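Local structure of ubiquitin-conjugating enzyme-like protein (Leishmania mexicana, 6ZM3) at residues G25-V30 / C116-R121; S63-C68 / H78-S83; K74-I79 / K105-R110. The protein is probably a catalytically inactive E2 variant of the Ube2V type that partners an active ubiquitin-conjugating enzyme in building ubiquitin chains. All blocks are in the same frame, centred on the assembly; numbering follows the deposited sequence. Where two conformers were deposited one is given.

Contact 1 of 3, residues G25-V30 / C116-R121; sequences GSNQNV and CLSELR
Arg121, on helix 113-125, lays its guanidinium flat against the side-chain amide of Asn29, in the loop that leads into strand 30-34. This is an amide-guanidinium stack within the UBC fold, where helix 113-125 packs against the loop and the first residue of strand 30-34. Followed outward from its root, the arginine first touches Val30, with CB 4.2 Å from Val30 CG2. A chi1 of -165° sets CG anti to the backbone N, and the extended run from CG to NE then carries the group past the valine to the asparagine. Arg121 CD reaches both residues, lying 3.8 Å from Val30 CG2 and 3.4 Å from Asn29 OD1. NE passes the same OD1 at an angle too poor for bonding and instead donates to the backbone O of Val50. At the tip, Arg121 CZ comes to 3.3 Å from Asn29 CG, while Arg121 NH2 faces Asn29 ND2, donor against donor. The evidence for stacking is that the two planes are only 6° apart, with Asn29 CG 3.2 Å above the centre of the guanidinium.

The loop is held in shape by Asn27, whose OD1 accepts from the backbone N of both Asn29 (3.0 Å) and Val30, an Asx turn continued as an Asx motif. Beyond it, the Val30 methyl CG1 presses on Leu117 CB at 3.3 Å, tighter than usual for two carbons. On the polar side, a water donates to Asn29 OD1 across 2.6 Å.

Contact 2 of 3, residues S63-C68 / H78-S83; sequences SLEIYC and HIRFLS
Leu64 and Phe81 meet as a non-hydrogen-bonded pair of the antiparallel hairpin 61-67/78-81, and their side chains form the tight part of the contact. Leu64 CD2 stands 3.5 Å from the centroid of the Phe81 ring and 3° off its normal, a CH-pi contact over the centre of the face. The same methyl touches Ile79 CG2 at 3.6 Å. All three residues are buried, and Ile66 lies on their side of the sheet. Between these pairs, the backbones of Glu65 and Arg80, and of Tyr67 and His78, exchange two hydrogen bonds each.

The other side is looser and partly exposed. Glu65 and Arg80 run side by side, and Arg80 NH2 donates to Glu65 OE2 across 2.9 Å in a salt bridge. The oxygen lies in the guanidinium plane, but the nitrogen approaches from above the carboxylate, the two planes being 62° apart. Glu65 OE1 has a second cation in Arg35, so the carboxylate probably stays ionised. Tyr67 and His78 meet merely rim to rim, with centroids 5.7 Å apart.

Just past the end of strand 78-81, Ser63 O accepts from Leu82 N (2.7 Å) and Ser83 N, while Ser63 N donates to Ser83 OG at 3.0 Å. A neighbouring chain packs on Ser63, Leu82 and Ser83. Within the subunit, Tyr67 stacks on Tyr44 of strand 44-50, and helix 113-125 lies over the apolar face, where Met113 meets Ile66, Cys116 meets Ile79 and Met124 meets Phe81.

Contact 3 of 3, residues K74-I79 / K105-R110; sequences KVPPHI and KHWDRR
Lys74 begins the contact with Trp107, its carbonyl O lying in the plane of the indole at the edge, 3.3 Å from CD1. The segment belongs to the Tyr-Pro-x-x-Pro-Pro sequence well known in the UBC family, which here leads into strand 78-81. The aliphatic part of Lys74 runs beside Arg109, with CG 3.7 Å from Arg109 NH1. The like charges are kept apart, Lys74 NZ and Arg109 NH1 being 6.3 Å from each other, and Arg109 NH2 is bonded to the backbone O of Val7.

At Val75 it is the backbone that counts, the carbonyl carbon approaching Trp107 NE1 to 3.4 Å. Pro76 supplies the main packing. Its CA sits 3.6 Å from the centroid of the six-membered ring and 15° off the normal, a CH-pi contact over the face, while its CG reaches Trp107 CG at 3.5 Å. Pro77 continues along the far end of the indole, bringing its CD to 3.6 Å from Trp107 CH2.

Trp107 is aimed at these prolines by its chi1 of 173°, with CG anti to the backbone N. Its opposite face has the backbone N of Arg109 above it, 3.9 Å from the ring plane and offset toward the rim. Asp108 binds Arg110 N in an Asx turn and forms a salt bridge with that arginine's guanidinium, bonds that close the turn from Asp108 to Arg110.

Chemically, the contact is proline packing on one face of an indole: dispersion and CH-pi attraction join the two loops, and the indole's polar atom is satisfied by a hydrogen bond from NE1 to Pro73 O.

All three contacts belong to one UBC domain and converge on helix 113-125. Contact 1 spans the longest separation, its partners 86 residues apart, and the other two fall within that interval; contacts 2 and 3 share His78 and Ile79 on strand 78-81. Centres of contacts 1 and 2, and of 2 and 3, are about 14 Å apart, those of 1 and 3 about 17 Å. The helix links them directly: Cys116 CB packs on Ile79 CD1 at 3.6 Å, and Cys116 SG lies 4.0 Å from Pro77 CG. One helix thus ties together the loop before the first strand, the last hairpin and the proline-tryptophan loops, while contacts 1 and 2, but not contact 3, also reach the neighbouring chain.

Contact 1 of 3, residues G25-V30 / C116-R121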
loop_
_atom_site.group_PDB
_atom_site.type_symbol
_atom_site.label_atom_id
_atom_site.label_comp_id
_atom_site.label_asym_id
_atom_site.label_seq_id
_atom_site.Cartn_x
_atom_site.Cartn_y
_atom_site.Cartn_z
ATOM N N GLY B 25 9.171 -2.216 -18.885
ATOM C CA GLY B 25 7.873 -2.328 -18.233
ATOM C C GLY B 25 7.167 -3.652 -18.548
ATOM O O GLY B 25 5.989 -3.830 -18.209
ATOM N N SER B 26 7.903 -4.571 -19.192
ATOM C CA SER B 26 7.388 -5.867 -19.610
ATOM C C SER B 26 7.079 -6.734 -18.395
ATOM O O SER B 26 5.925 -7.085 -18.168
ATOM C CB SER B 26 8.349 -6.566 -20.543
ATOM O OG SER B 26 8.067 -7.955 -20.603
ATOM N N ASN B 27 8.123 -7.077 -17.629
ATOM C CA ASN B 27 7.966 -7.868 -16.419
ATOM C C ASN B 27 7.149 -7.037 -15.448
ATOM O O ASN B 27 7.645 -6.062 -14.899
ATOM C CB ASN B 27 9.311 -8.175 -15.754
ATOM C CG ASN B 27 9.184 -9.037 -14.516
ATOM O OD1 ASN B 27 8.185 -8.975 -13.797
ATOM N ND2 ASN B 27 10.189 -9.860 -14.264
ATOM N N GLN B 28 5.867 -7.372 -15.314
ATOM C CA GLN B 28 5.043 -6.672 -14.345
ATOM C C GLN B 28 4.492 -7.696 -13.363
ATOM O O GLN B 28 3.290 -7.742 -13.110
ATOM C CB GLN B 28 3.973 -5.803 -15.020
ATOM C CG GLN B 28 3.251 -6.483 -16.176
ATOM C CD GLN B 28 1.835 -5.986 -16.350
ATOM O OE1 GLN B 28 1.588 -4.796 -16.565
ATOM N NE2 GLN B 28 0.885 -6.904 -16.252
ATOM N N ASN B 29 5.391 -8.534 -12.835
ATOM C CA ASN B 29 5.001 -9.381 -11.718
ATOM C C ASN B 29 6.014 -9.268 -10.576
ATOM O O ASN B 29 5.748 -9.721 -9.457
ATOM C CB ASN B 29 4.489 -10.740 -12.207
ATOM C CG ASN B 29 5.601 -11.578 -12.803
ATOM O OD1 ASN B 29 6.679 -11.676 -12.223
ATOM N ND2 ASN B 29 5.373 -12.181 -13.955
ATOM N N VAL B 30 7.170 -8.655 -10.860
ATOM C CA VAL B 30 8.173 -8.358 -9.845
ATOM C C VAL B 30 8.789 -6.975 -10.093
ATOM O O VAL B 30 8.957 -6.553 -11.243
ATOM C CB VAL B 30 9.223 -9.488 -9.804
ATOM C CG1 VAL B 30 10.581 -9.037 -9.324
ATOM C CG2 VAL B 30 8.765 -10.703 -9.016
ATOM N N CYS B 116 16.336 -12.206 -7.216
ATOM C CA CYS B 116 15.921 -12.670 -5.885
ATOM C C CYS B 116 14.402 -12.652 -5.770
ATOM O O CYS B 116 13.799 -13.639 -5.322
ATOM C CB CYS B 116 16.500 -11.870 -4.714
ATOM S SG CYS B 116 18.284 -12.016 -4.449
ATOM N N LEU B 117 13.781 -11.548 -6.220
ATOM C CA LEU B 117 12.332 -11.444 -6.167
ATOM C C LEU B 117 11.634 -12.414 -7.126
ATOM O O LEU B 117 10.609 -13.004 -6.751
ATOM C CB LEU B 117 11.887 -9.989 -6.390
ATOM C CG LEU B 117 12.349 -8.934 -5.386
ATOM C CD1 LEU B 117 11.532 -7.638 -5.570
ATOM C CD2 LEU B 117 12.215 -9.400 -3.938
ATOM N N SER B 118 12.136 -12.589 -8.374
ATOM C CA SER B 118 11.544 -13.571 -9.267
ATOM C C SER B 118 11.583 -14.952 -8.627
ATOM O O SER B 118 10.643 -15.709 -8.793
ATOM C CB SER B 118 12.177 -13.603 -10.637
ATOM O OG SER B 118 11.375 -12.866 -11.532
ATOM N N GLU B 119 12.690 -15.237 -7.929
ATOM C CA GLU B 119 12.944 -16.515 -7.273
ATOM C C GLU B 119 12.075 -16.703 -6.024
ATOM O O GLU B 119 11.655 -17.835 -5.752
ATOM C CB GLU B 119 14.431 -16.743 -7.009
ATOM C CG GLU B 119 15.250 -16.975 -8.289
ATOM C CD GLU B 119 14.977 -18.291 -8.998
ATOM O OE1 GLU B 119 14.948 -19.315 -8.298
ATOM O OE2 GLU B 119 14.704 -18.288 -10.224
ATOM N N LEU B 120 11.805 -15.625 -5.269
ATOM C CA LEU B 120 10.780 -15.690 -4.225
ATOM C C LEU B 120 9.388 -15.920 -4.812
ATOM O O LEU B 120 8.570 -16.665 -4.257
ATOM C CB LEU B 120 10.861 -14.434 -3.356
ATOM C CG LEU B 120 12.075 -14.415 -2.443
ATOM C CD1 LEU B 120 12.306 -13.035 -1.836
ATOM C CD2 LEU B 120 11.893 -15.463 -1.337
ATOM N N ARG B 121 9.106 -15.316 -5.976
ATOM C CA ARG B 121 7.828 -15.513 -6.629
ATOM C C ARG B 121 7.650 -16.945 -7.139
ATOM O O ARG B 121 6.567 -17.506 -7.028
ATOM C CB ARG B 121 7.617 -14.488 -7.751
ATOM C CG ARG B 121 6.174 -14.427 -8.217
ATOM C CD ARG B 121 6.029 -13.379 -9.295
ATOM N NE ARG B 121 4.801 -13.458 -10.049
ATOM C CZ ARG B 121 4.630 -14.209 -11.144
ATOM N NH1 ARG B 121 5.579 -15.034 -11.573
ATOM N NH2 ARG B 121 3.482 -14.166 -11.782
HETATM O O HOH W 1 8.927 -13.023 -12.577
#

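Contact 2 of 3, residues S63-C68 / H78-S83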
loop_
_atom_site.group_PDB
_atom_site.type_symbol
_atom_site.label_atom_id
_atom_site.label_comp_id
_atom_site.label_asym_id
_atom_site.label_seq_id
_atom_site.Cartn_x
_atom_site.Cartn_y
_atom_site.Cartn_z
ATOM N N SER B 63 4.706 -6.442 -0.577
ATOM C CA SER B 63 5.760 -5.452 -0.442
ATOM C C SER B 63 6.907 -6.044 0.376
ATOM O O SER B 63 6.667 -6.758 1.355
ATOM C CB SER B 63 5.279 -4.153 0.211
ATOM O OG SER B 63 4.386 -3.424 -0.661
ATOM N N LEU B 64 8.128 -5.702 -0.040
ATOM C CA LEU B 64 9.352 -6.134 0.624
ATOM C C LEU B 64 10.295 -4.955 0.820
ATOM O O LEU B 64 10.242 -3.961 0.084
ATOM C CB LEU B 64 10.018 -7.194 -0.265
ATOM C CG LEU B 64 9.184 -8.438 -0.547
ATOM C CD1 LEU B 64 8.461 -8.332 -1.902
ATOM C CD2 LEU B 64 10.104 -9.676 -0.516
ATOM N N GLU B 65 11.203 -5.078 1.787
ATOM C CA GLU B 65 12.290 -4.137 1.916
ATOM C C GLU B 65 13.582 -4.911 1.675
ATOM O O GLU B 65 13.673 -6.074 2.111
ATOM C CB GLU B 65 12.333 -3.595 3.337
ATOM C CG GLU B 65 13.408 -2.546 3.539
ATOM C CD GLU B 65 13.105 -1.671 4.746
ATOM O OE1 GLU B 65 12.489 -0.567 4.565
ATOM O OE2 GLU B 65 13.461 -2.104 5.856
ATOM N N ILE B 66 14.515 -4.259 0.959
ATOM C CA ILE B 66 15.823 -4.817 0.646
ATOM C C ILE B 66 16.909 -3.900 1.188
ATOM O O ILE B 66 16.940 -2.692 0.921
ATOM C CB ILE B 66 15.989 -5.140 -0.854
ATOM C CG1 ILE B 66 14.779 -5.943 -1.339
ATOM C CG2 ILE B 66 17.311 -5.905 -1.057
ATOM C CD1 ILE B 66 14.594 -6.089 -2.850
ATOM N N TYR B 67 17.825 -4.505 1.946
ATOM C CA TYR B 67 18.989 -3.816 2.456
ATOM C C TYR B 67 20.234 -4.414 1.809
ATOM O O TYR B 67 20.455 -5.606 1.947
ATOM C CB TYR B 67 19.077 -4.036 3.962
ATOM C CG TYR B 67 20.241 -3.388 4.664
ATOM C CD1 TYR B 67 20.652 -2.103 4.348
ATOM C CD2 TYR B 67 20.917 -4.051 5.679
ATOM C CE1 TYR B 67 21.698 -1.488 5.001
ATOM C CE2 TYR B 67 21.974 -3.447 6.346
ATOM C CZ TYR B 67 22.370 -2.167 6.003
ATOM O OH TYR B 67 23.402 -1.549 6.637
ATOM N N CYS B 68 20.998 -3.590 1.079
ATOM C CA CYS B 68 22.316 -3.979 0.580
ATOM C C CYS B 68 23.401 -3.342 1.451
ATOM O O CYS B 68 23.668 -2.144 1.372
ATOM C CB CYS B 68 22.480 -3.625 -0.903
ATOM S SG CYS B 68 21.181 -4.247 -1.992
ATOM N N HIS B 78 19.766 -8.404 2.319
ATOM C CA HIS B 78 18.813 -8.731 3.375
ATOM C C HIS B 78 17.426 -8.361 2.881
ATOM O O HIS B 78 17.203 -7.186 2.597
ATOM C CB HIS B 78 19.188 -7.971 4.651
ATOM C CG HIS B 78 20.612 -8.188 5.043
ATOM N ND1 HIS B 78 21.088 -9.421 5.446
ATOM C CD2 HIS B 78 21.671 -7.348 5.083
ATOM C CE1 HIS B 78 22.365 -9.326 5.734
ATOM N NE2 HIS B 78 22.749 -8.065 5.518
ATOM N N ILE B 79 16.556 -9.366 2.730
ATOM C CA ILE B 79 15.209 -9.208 2.212
ATOM C C ILE B 79 14.237 -9.542 3.348
ATOM O O ILE B 79 14.330 -10.608 3.961
ATOM C CB ILE B 79 14.988 -10.079 0.953
ATOM C CG1 ILE B 79 16.088 -9.872 -0.105
ATOM C CG2 ILE B 79 13.590 -9.912 0.356
ATOM C CD1 ILE B 79 15.711 -10.408 -1.490
ATOM N N ARG B 80 13.301 -8.620 3.612
ATOM C CA ARG B 80 12.233 -8.820 4.585
ATOM C C ARG B 80 10.907 -8.584 3.863
ATOM O O ARG B 80 10.741 -7.556 3.191
ATOM C CB ARG B 80 12.329 -7.722 5.647
ATOM C CG ARG B 80 11.822 -8.088 7.034
ATOM C CD ARG B 80 12.213 -7.066 8.094
ATOM N NE ARG B 80 12.218 -5.685 7.599
ATOM C CZ ARG B 80 11.261 -4.771 7.829
ATOM N NH1 ARG B 80 10.204 -5.073 8.568
ATOM N NH2 ARG B 80 11.370 -3.543 7.339
ATOM N N PHE B 81 9.945 -9.485 4.054
ATOM C CA PHE B 81 8.597 -9.194 3.594
ATOM C C PHE B 81 7.963 -8.191 4.554
ATOM O O PHE B 81 8.074 -8.342 5.778
ATOM C CB PHE B 81 7.742 -10.456 3.497
ATOM C CG PHE B 81 7.896 -11.255 2.225
ATOM C CD1 PHE B 81 8.918 -12.195 2.104
ATOM C CD2 PHE B 81 7.008 -11.099 1.174
ATOM C CE1 PHE B 81 9.048 -12.939 0.940
ATOM C CE2 PHE B 81 7.126 -11.856 0.026
ATOM C CZ PHE B 81 8.142 -12.786 -0.077
ATOM N N LEU B 82 7.295 -7.182 3.988
ATOM C CA LEU B 82 6.484 -6.262 4.778
ATOM C C LEU B 82 5.049 -6.768 4.827
ATOM O O LEU B 82 4.393 -6.632 5.865
ATOM C CB LEU B 82 6.524 -4.862 4.169
ATOM C CG LEU B 82 7.887 -4.169 4.171
ATOM C CD1 LEU B 82 7.729 -2.719 3.724
ATOM C CD2 LEU B 82 8.548 -4.217 5.536
ATOM N N SER B 83 4.553 -7.276 3.681
ATOM C CA SER B 83 3.316 -8.021 3.606
ATOM C C SER B 83 3.527 -9.398 4.224
ATOM O O SER B 83 4.457 -10.090 3.829
ATOM C CB SER B 83 2.885 -8.184 2.163
ATOM O OG SER B 83 2.678 -6.924 1.522
#

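Contact 3 of 3, residues K74-I79 / K105-R110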
loop_
_atom_site.group_PDB
_atom_site.type_symbol
_atom_site.label_atom_id
_atom_site.label_comp_id
_atom_site.label_asym_id
_atom_site.label_seq_id
_atom_site.Cartn_x
_atom_site.Cartn_y
_atom_site.Cartn_z
ATOM N N LYS B 74 28.841 -9.445 -2.305
ATOM C CA LYS B 74 29.742 -10.520 -1.890
ATOM C C LYS B 74 28.970 -11.490 -0.999
ATOM O O LYS B 74 29.095 -12.709 -1.147
ATOM C CB LYS B 74 31.026 -10.003 -1.240
ATOM C CG LYS B 74 32.094 -9.558 -2.237
ATOM C CD LYS B 74 33.501 -9.493 -1.662
ATOM C CE LYS B 74 33.919 -8.115 -1.187
ATOM N NZ LYS B 74 33.200 -7.702 0.042
ATOM N N VAL B 75 28.115 -10.912 -0.150
ATOM C CA VAL B 75 27.124 -11.659 0.619
ATOM C C VAL B 75 25.730 -11.244 0.144
ATOM O O VAL B 75 25.573 -10.196 -0.483
ATOM C CB VAL B 75 27.312 -11.428 2.129
ATOM C CG1 VAL B 75 28.702 -11.822 2.595
ATOM C CG2 VAL B 75 27.005 -9.994 2.525
ATOM N N PRO B 76 24.655 -12.036 0.385
ATOM C CA PRO B 76 23.354 -11.730 -0.209
ATOM C C PRO B 76 22.743 -10.443 0.355
ATOM O O PRO B 76 23.152 -9.963 1.412
ATOM C CB PRO B 76 22.500 -12.972 0.141
ATOM C CG PRO B 76 23.519 -14.037 0.538
ATOM C CD PRO B 76 24.622 -13.252 1.216
ATOM N N PRO B 77 21.736 -9.843 -0.329
ATOM C CA PRO B 77 20.989 -8.736 0.251
ATOM C C PRO B 77 20.114 -9.281 1.381
ATOM O O PRO B 77 19.741 -10.460 1.378
ATOM C CB PRO B 77 20.061 -8.287 -0.886
ATOM C CG PRO B 77 19.927 -9.473 -1.823
ATOM C CD PRO B 77 21.195 -10.270 -1.624
ATOM N N HIS B 78 19.766 -8.404 2.319
ATOM C CA HIS B 78 18.813 -8.731 3.375
ATOM C C HIS B 78 17.426 -8.361 2.881
ATOM O O HIS B 78 17.203 -7.186 2.597
ATOM C CB HIS B 78 19.188 -7.971 4.651
ATOM C CG HIS B 78 20.612 -8.188 5.043
ATOM N ND1 HIS B 78 21.088 -9.421 5.446
ATOM C CD2 HIS B 78 21.671 -7.348 5.083
ATOM C CE1 HIS B 78 22.365 -9.326 5.734
ATOM N NE2 HIS B 78 22.749 -8.065 5.518
ATOM N N ILE B 79 16.556 -9.366 2.730
ATOM C CA ILE B 79 15.209 -9.208 2.212
ATOM C C ILE B 79 14.237 -9.542 3.348
ATOM O O ILE B 79 14.330 -10.608 3.961
ATOM C CB ILE B 79 14.988 -10.079 0.953
ATOM C CG1 ILE B 79 16.088 -9.872 -0.105
ATOM C CG2 ILE B 79 13.590 -9.912 0.356
ATOM C CD1 ILE B 79 15.711 -10.408 -1.490
ATOM N N LYS B 105 21.294 -19.782 0.128
ATOM C CA LYS B 105 22.047 -20.917 0.652
ATOM C C LYS B 105 23.285 -21.140 -0.210
ATOM O O LYS B 105 24.384 -21.299 0.318
ATOM C CB LYS B 105 21.177 -22.178 0.602
ATOM C CG LYS B 105 21.738 -23.404 1.324
ATOM C CD LYS B 105 20.984 -24.676 0.960
ATOM C CE LYS B 105 20.899 -25.722 2.051
ATOM N NZ LYS B 105 22.230 -26.210 2.477
ATOM N N HIS B 106 23.076 -21.146 -1.530
ATOM C CA HIS B 106 24.159 -21.264 -2.501
ATOM C C HIS B 106 24.326 -19.938 -3.250
ATOM O O HIS B 106 23.971 -19.851 -4.429
ATOM C CB HIS B 106 23.872 -22.447 -3.433
ATOM C CG HIS B 106 23.772 -23.760 -2.717
ATOM N ND1 HIS B 106 24.821 -24.276 -1.953
ATOM C CD2 HIS B 106 22.790 -24.685 -2.687
ATOM C CE1 HIS B 106 24.474 -25.452 -1.470
ATOM N NE2 HIS B 106 23.226 -25.725 -1.914
ATOM N N TRP B 107 24.868 -18.929 -2.552
ATOM C CA TRP B 107 24.854 -17.540 -3.024
ATOM C C TRP B 107 25.874 -17.386 -4.153
ATOM O O TRP B 107 27.048 -17.682 -3.957
ATOM C CB TRP B 107 25.149 -16.563 -1.870
ATOM C CG TRP B 107 25.315 -15.130 -2.294
ATOM C CD1 TRP B 107 26.431 -14.348 -2.188
ATOM C CD2 TRP B 107 24.306 -14.299 -2.896
ATOM N NE1 TRP B 107 26.184 -13.091 -2.692
ATOM C CE2 TRP B 107 24.899 -13.042 -3.154
ATOM C CE3 TRP B 107 22.974 -14.513 -3.277
ATOM C CZ2 TRP B 107 24.183 -11.988 -3.722
ATOM C CZ3 TRP B 107 22.272 -13.475 -3.862
ATOM C CH2 TRP B 107 22.883 -12.241 -4.102
ATOM N N ASP B 108 25.395 -16.928 -5.315
ATOM C CA ASP B 108 26.197 -16.492 -6.446
ATOM C C ASP B 108 26.115 -14.959 -6.548
ATOM O O ASP B 108 25.041 -14.443 -6.827
ATOM C CB ASP B 108 25.625 -17.152 -7.698
ATOM C CG ASP B 108 26.351 -16.821 -8.995
ATOM O OD1 ASP B 108 27.194 -15.899 -8.985
ATOM O OD2 ASP B 108 26.050 -17.489 -10.009
ATOM N N ARG B 109 27.236 -14.253 -6.295
ATOM C CA ARG B 109 27.483 -12.847 -6.599
ATOM C C ARG B 109 26.570 -12.290 -7.692
ATOM O O ARG B 109 26.069 -11.173 -7.569
ATOM C CB ARG B 109 28.897 -12.690 -7.175
ATOM C CG ARG B 109 29.931 -12.136 -6.208
ATOM C CD ARG B 109 31.034 -11.463 -7.006
ATOM N NE ARG B 109 30.666 -10.142 -7.532
ATOM C CZ ARG B 109 31.039 -8.980 -6.998
ATOM N NH1 ARG B 109 31.803 -8.949 -5.922
ATOM N NH2 ARG B 109 30.643 -7.840 -7.552
ATOM N N ARG B 110 26.394 -13.049 -8.778
ATOM C CA ARG B 110 25.793 -12.553 -10.009
ATOM C C ARG B 110 24.291 -12.290 -9.850
ATOM O O ARG B 110 23.658 -11.678 -10.719
ATOM C CB ARG B 110 26.128 -13.488 -11.178
ATOM C CG ARG B 110 27.550 -13.326 -11.702
ATOM C CD ARG B 110 27.865 -14.430 -12.705
ATOM N NE ARG B 110 27.935 -15.759 -12.090
ATOM C CZ ARG B 110 28.026 -16.920 -12.742
ATOM N NH1 ARG B 110 28.070 -16.965 -14.063
ATOM N NH2 ARG B 110 28.070 -18.049 -12.062
#